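Long-range contacts in cellulase (Bacteroides salanitronis, PDB 6WQY), which probably hydrolyses internal beta-1,4-glucosidic linkages of cellulose and related plant polysaccharides as a broad-specificity endoglucanase, this chain holding its family 5 catalytic domain: residues N36-Q40 with W54-A59; A66-F72 with A358-H362. One frame throughout, in Å; residues are numbered along the deposited sequence.

Interaction 1: N36-Q40 with W54-A59; sequences NLGNQ and WGNAAA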
loop_
_atom_site.group_PDB
_atom_site.type_symbol
_atom_site.label_atom_id
_atom_site.label_comp_id
_atom_site.label_asym_id
_atom_site.label_seq_id
_atom_site.Cartn_x
_atom_site.Cartn_y
_atom_site.Cartn_z
ATOM N N ASN A 36 -1.882 7.010 -2.533
ATOM C CA ASN A 36 -0.496 6.625 -2.758
ATOM C C ASN A 36 0.260 7.661 -3.573
ATOM O O ASN A 36 -0.199 8.068 -4.646
ATOM C CB ASN A 36 -0.390 5.330 -3.589
ATOM C CG ASN A 36 -0.606 4.072 -2.790
ATOM O OD1 ASN A 36 0.348 3.492 -2.265
ATOM N ND2 ASN A 36 -1.843 3.617 -2.731
ATOM N N LEU A 37 1.443 8.022 -3.091
ATOM C CA LEU A 37 2.404 8.853 -3.825
ATOM C C LEU A 37 3.177 7.947 -4.787
ATOM O O LEU A 37 4.291 7.499 -4.523
ATOM C CB LEU A 37 3.332 9.530 -2.826
ATOM C CG LEU A 37 4.349 10.506 -3.409
ATOM C CD1 LEU A 37 3.674 11.721 -3.987
ATOM C CD2 LEU A 37 5.363 10.886 -2.357
ATOM N N GLY A 38 2.534 7.607 -5.914
ATOM C CA GLY A 38 3.066 6.599 -6.811
ATOM C C GLY A 38 3.964 7.165 -7.904
ATOM O O GLY A 38 3.917 8.339 -8.252
ATOM N N ASN A 39 4.768 6.272 -8.488
ATOM C CA ASN A 39 5.775 6.659 -9.485
ATOM C C ASN A 39 6.618 7.828 -8.987
ATOM O O ASN A 39 6.936 8.756 -9.726
ATOM C CB ASN A 39 5.166 6.943 -10.853
ATOM C CG ASN A 39 4.791 5.684 -11.609
ATOM O OD1 ASN A 39 4.805 4.599 -11.068
ATOM N ND2 ASN A 39 4.454 5.843 -12.887
ATOM N N GLN A 40 7.011 7.755 -7.720
ATOM C CA GLN A 40 7.679 8.845 -7.011
ATOM C C GLN A 40 8.925 8.257 -6.348
ATOM O O GLN A 40 9.876 7.901 -7.054
ATOM C CB GLN A 40 6.689 9.536 -6.081
ATOM C CG GLN A 40 7.114 10.933 -5.664
ATOM C CD GLN A 40 6.860 11.974 -6.734
ATOM O OE1 GLN A 40 5.831 11.971 -7.400
ATOM N NE2 GLN A 40 7.793 12.901 -6.882
ATOM N N TRP A 54 10.081 8.749 -13.539
ATOM C CA TRP A 54 8.871 8.094 -14.030
ATOM C C TRP A 54 7.721 9.094 -14.123
ATOM O O TRP A 54 6.600 8.821 -13.675
ATOM C CB TRP A 54 8.464 6.902 -13.163
ATOM C CG TRP A 54 9.355 5.695 -13.253
ATOM C CD1 TRP A 54 10.515 5.547 -13.966
ATOM C CD2 TRP A 54 9.141 4.449 -12.583
ATOM N NE1 TRP A 54 11.016 4.285 -13.786
ATOM C CE2 TRP A 54 10.200 3.593 -12.926
ATOM C CE3 TRP A 54 8.147 3.979 -11.723
ATOM C CZ2 TRP A 54 10.292 2.287 -12.444
ATOM C CZ3 TRP A 54 8.227 2.688 -11.252
ATOM C CH2 TRP A 54 9.293 1.853 -11.613
ATOM N N GLY A 55 7.986 10.262 -14.683
ATOM C CA GLY A 55 6.923 11.151 -15.077
ATOM C C GLY A 55 6.478 12.181 -14.065
ATOM O O GLY A 55 5.564 12.962 -14.382
ATOM N N ASN A 56 7.079 12.225 -12.883
ATOM C CA ASN A 56 6.719 13.203 -11.865
ATOM C C ASN A 56 7.899 14.094 -11.518
ATOM O O ASN A 56 9.040 13.639 -11.475
ATOM C CB ASN A 56 6.240 12.506 -10.593
ATOM C CG ASN A 56 4.920 11.834 -10.790
ATOM O OD1 ASN A 56 3.949 12.491 -11.170
ATOM N ND2 ASN A 56 4.866 10.532 -10.582
ATOM N N ALA A 57 7.618 15.369 -11.275
ATOM C CA ALA A 57 8.568 16.247 -10.610
ATOM C C ALA A 57 8.564 15.937 -9.115
ATOM O O ALA A 57 7.704 15.215 -8.608
ATOM C CB ALA A 57 8.234 17.709 -10.886
ATOM N N ALA A 58 9.544 16.489 -8.406
ATOM C CA ALA A 58 9.728 16.171 -6.998
ATOM C C ALA A 58 8.517 16.566 -6.167
ATOM O O ALA A 58 7.936 17.639 -6.336
ATOM C CB ALA A 58 10.973 16.881 -6.471
ATOM N N ALA A 59 8.151 15.692 -5.231
ATOM C CA ALA A 59 7.024 15.945 -4.337
ATOM C C ALA A 59 7.342 17.086 -3.382
ATOM O O ALA A 59 8.503 17.318 -3.025
ATOM C CB ALA A 59 6.678 14.680 -3.554
HETATM O O HOH W 1 8.755 10.103 -11.393
HETATM O O HOH W 2 3.901 8.770 -13.875
#
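Gln40 and Asn56 reach each other's segment through different first torsions. In Gln40, CG stands anti to the backbone N (chi1 -160°) and the chain then bends at chi2, which carries the amide over to the backbone of 57-59; in Asn56, CG lies anti to the carbonyl carbon (chi1 -69°), aiming ND2 at the backbone carbonyl of Asn39. The Gln40 NE2 donates to Ala57 O at 2.9 Å, a nearly straight bond with the acceptor close to the plane of the Gln40 amide. Asn56 ND2 gives its own straight bond to Asn39 O, also 2.9 Å, but here the donor stands above the carbonyl plane, so no lone pair is addressed directly. The two side chains lie nearly perpendicular, with Gln40 OE1 3.3 Å from Asn56 CB.

Each amide has further partners. Gln40 OE1 is hydrogen-bonded to His362 ND1 and NE2 also to Glu51, while Asn56 ND2 also donates to Ala347 O and OD1 accepts from Gly349 N, leaving both buried amides well supplied. Strand 34-37 is the first of the eight parallel strands of the TIM barrel, and the contact fastens the chain just beyond its C-terminal end to the loop that leads into helix 61-70.

Asn39 meets Trp54 with its amide set steeply to the indole, 75° between planes, and OD1 comes to the ring edge 3.5 Å from CE3. Its ND2 donates to water 2, which in turn donates to Trp54 O. Water 1 is shared by three backbone groups: it donates to Asn39 O, adding a second grip on that carbonyl, and accepts from the N-H groups of Trp54 and Asn56. Leu37 CD2 rests 4.2 Å from Ala59 CB.

Interaction 2: A66-F72 with A358-H362; sequences ALANAGF and ALFNH
Phe360 lies against Leu67, Ala70 and Phe72, where the first helix of the TIM barrel, 61-70, ends in a Schellman motif and meets the loop between the last barrel strand, 342-346, and helix 371-383. Gly71, with positive phi, turns the chain out of the helix: Gly71 N bonds back to Ala68 O and Phe72 N to Leu67 O, which brings the Phe72 side chain round toward Phe360.

The CH-pi component comes from Leu67. Its CD2 sits over one face of the Phe360 ring, 3.9 Å from the centroid and 29° off the normal, displaced toward CE1. With CG of Phe360 anti to the carbonyl carbon (chi1 -60°), the ring reaches across to the helix, and a nearly perpendicular chi2 of 86° turns this face to the leucine.

The remaining contacts are apolar. Ala70 CB lies near the Phe360 ring plane beside CZ, at 3.9 Å, and Phe72 CE2 approaches the edge of the same ring, the two phenylalanine side chains running antiparallel alongside each other. Ala66 CB touches more loosely near CE2. Trp35 meets both phenylalanine rings, and Ile375 of helix 371-383 also packs on both, so the contact is part of the layer between barrel and helices. The most distant of these approaches is Leu359 CD1, 4.5 Å from Phe72 CZ.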
loop_
_atom_site.group_PDB
_atom_site.type_symbol
_atom_site.label_atom_id
_atom_site.label_comp_id
_atom_site.label_asym_id
_atom_site.label_seq_id
_atom_site.Cartn_x
_atom_site.Cartn_y
_atom_site.Cartn_z
ATOM N N ALA A 66 -2.498 19.978 -0.239
ATOM C CA ALA A 66 -3.636 19.787 -1.124
ATOM C C ALA A 66 -4.363 18.485 -0.810
ATOM O O ALA A 66 -5.600 18.444 -0.848
ATOM C CB ALA A 66 -3.185 19.826 -2.584
ATOM N N LEU A 67 -3.626 17.412 -0.505
ATOM C CA LEU A 67 -4.274 16.146 -0.158
ATOM C C LEU A 67 -5.140 16.308 1.087
ATOM O O LEU A 67 -6.272 15.816 1.146
ATOM C CB LEU A 67 -3.216 15.075 0.082
ATOM C CG LEU A 67 -2.421 14.655 -1.150
ATOM C CD1 LEU A 67 -1.245 13.792 -0.759
ATOM C CD2 LEU A 67 -3.293 13.921 -2.147
ATOM N N ALA A 68 -4.602 16.974 2.113
ATOM C CA ALA A 68 -5.359 17.196 3.337
ATOM C C ALA A 68 -6.560 18.091 3.071
ATOM O O ALA A 68 -7.670 17.816 3.550
ATOM C CB ALA A 68 -4.452 17.799 4.409
ATOM N N ASN A 69 -6.374 19.150 2.291
ATOM C CA ASN A 69 -7.502 20.027 1.989
ATOM C C ASN A 69 -8.596 19.297 1.227
ATOM O O ASN A 69 -9.778 19.616 1.385
ATOM C CB ASN A 69 -7.032 21.242 1.186
ATOM C CG ASN A 69 -6.214 22.207 2.015
ATOM O OD1 ASN A 69 -6.267 22.189 3.245
ATOM N ND2 ASN A 69 -5.459 23.069 1.343
ATOM N N ALA A 70 -8.220 18.335 0.392
ATOM C CA ALA A 70 -9.179 17.555 -0.379
ATOM C C ALA A 70 -9.909 16.514 0.460
ATOM O O ALA A 70 -10.890 15.935 -0.022
ATOM C CB ALA A 70 -8.476 16.853 -1.547
ATOM N N GLY A 71 -9.461 16.254 1.683
ATOM C CA GLY A 71 -10.134 15.340 2.569
ATOM C C GLY A 71 -9.535 13.960 2.686
ATOM O O GLY A 71 -10.167 13.084 3.299
ATOM N N PHE A 72 -8.351 13.731 2.139
ATOM C CA PHE A 72 -7.663 12.479 2.418
ATOM C C PHE A 72 -7.167 12.470 3.859
ATOM O O PHE A 72 -6.889 13.514 4.450
ATOM C CB PHE A 72 -6.498 12.295 1.440
ATOM C CG PHE A 72 -6.944 11.924 0.061
ATOM C CD1 PHE A 72 -7.212 10.598 -0.265
ATOM C CD2 PHE A 72 -7.153 12.897 -0.908
ATOM C CE1 PHE A 72 -7.646 10.244 -1.518
ATOM C CE2 PHE A 72 -7.596 12.540 -2.175
ATOM C CZ PHE A 72 -7.850 11.213 -2.481
ATOM N N ALA A 358 -3.724 9.694 -12.397
ATOM C CA ALA A 358 -3.416 10.907 -11.651
ATOM C C ALA A 358 -4.671 11.664 -11.236
ATOM O O ALA A 358 -5.556 11.931 -12.064
ATOM C CB ALA A 358 -2.555 11.828 -12.521
ATOM N N LEU A 359 -4.709 12.066 -9.979
ATOM C CA LEU A 359 -5.681 13.022 -9.458
ATOM C C LEU A 359 -5.053 14.373 -9.165
ATOM O O LEU A 359 -5.738 15.398 -9.286
ATOM C CB LEU A 359 -6.331 12.489 -8.179
ATOM C CG LEU A 359 -7.017 11.130 -8.299
ATOM C CD1 LEU A 359 -7.574 10.700 -6.936
ATOM C CD2 LEU A 359 -8.108 11.120 -9.345
ATOM N N PHE A 360 -3.771 14.393 -8.789
ATOM C CA PHE A 360 -3.056 15.619 -8.491
ATOM C C PHE A 360 -1.732 15.640 -9.244
ATOM O O PHE A 360 -1.094 14.591 -9.434
ATOM C CB PHE A 360 -2.672 15.715 -7.000
ATOM C CG PHE A 360 -3.836 15.688 -6.059
ATOM C CD1 PHE A 360 -4.352 14.483 -5.622
ATOM C CD2 PHE A 360 -4.404 16.856 -5.605
ATOM C CE1 PHE A 360 -5.429 14.445 -4.759
ATOM C CE2 PHE A 360 -5.479 16.827 -4.733
ATOM C CZ PHE A 360 -5.985 15.615 -4.309
ATOM N N ASN A 361 -1.287 16.834 -9.623
ATOM C CA ASN A 361 0.119 17.016 -9.964
ATOM C C ASN A 361 0.933 16.839 -8.681
ATOM O O ASN A 361 0.660 17.492 -7.667
ATOM C CB ASN A 361 0.330 18.402 -10.577
ATOM C CG ASN A 361 1.753 18.619 -11.035
ATOM O OD1 ASN A 361 2.666 18.689 -10.210
ATOM N ND2 ASN A 361 1.956 18.723 -12.334
ATOM N N HIS A 362 1.920 15.923 -8.702
ATOM C CA HIS A 362 2.624 15.549 -7.489
ATOM C C HIS A 362 3.558 16.637 -6.973
ATOM O O HIS A 362 4.033 16.532 -5.838
ATOM C CB HIS A 362 3.421 14.260 -7.703
ATOM C CG HIS A 362 2.581 13.029 -7.831
ATOM N ND1 HIS A 362 3.141 11.772 -7.718
ATOM C CD2 HIS A 362 1.256 12.833 -8.052
ATOM C CE1 HIS A 362 2.203 10.854 -7.873
ATOM N NE2 HIS A 362 1.050 11.470 -8.077
#

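From the N terminus, the chain passes along strand 34-37, and interaction 1 closes a short loop of 13 intervening residues that includes the small hairpin 44-45/48-49. Helix 61-70 follows, and from its end interaction 2 opens a far longer loop, closing only at 358-362 after the other seven strands of the barrel. The two are in series, neither nesting nor crossing, yet they touch in space with centres 13 Å apart. The joint is His362, whose ND1 lies 2.7 Å from Gln40 OE1. Interaction 1 ties the end of the first strand to the loop before helix 61-70; interaction 2 ties that helix to the loop after the last strand, where the barrel closes.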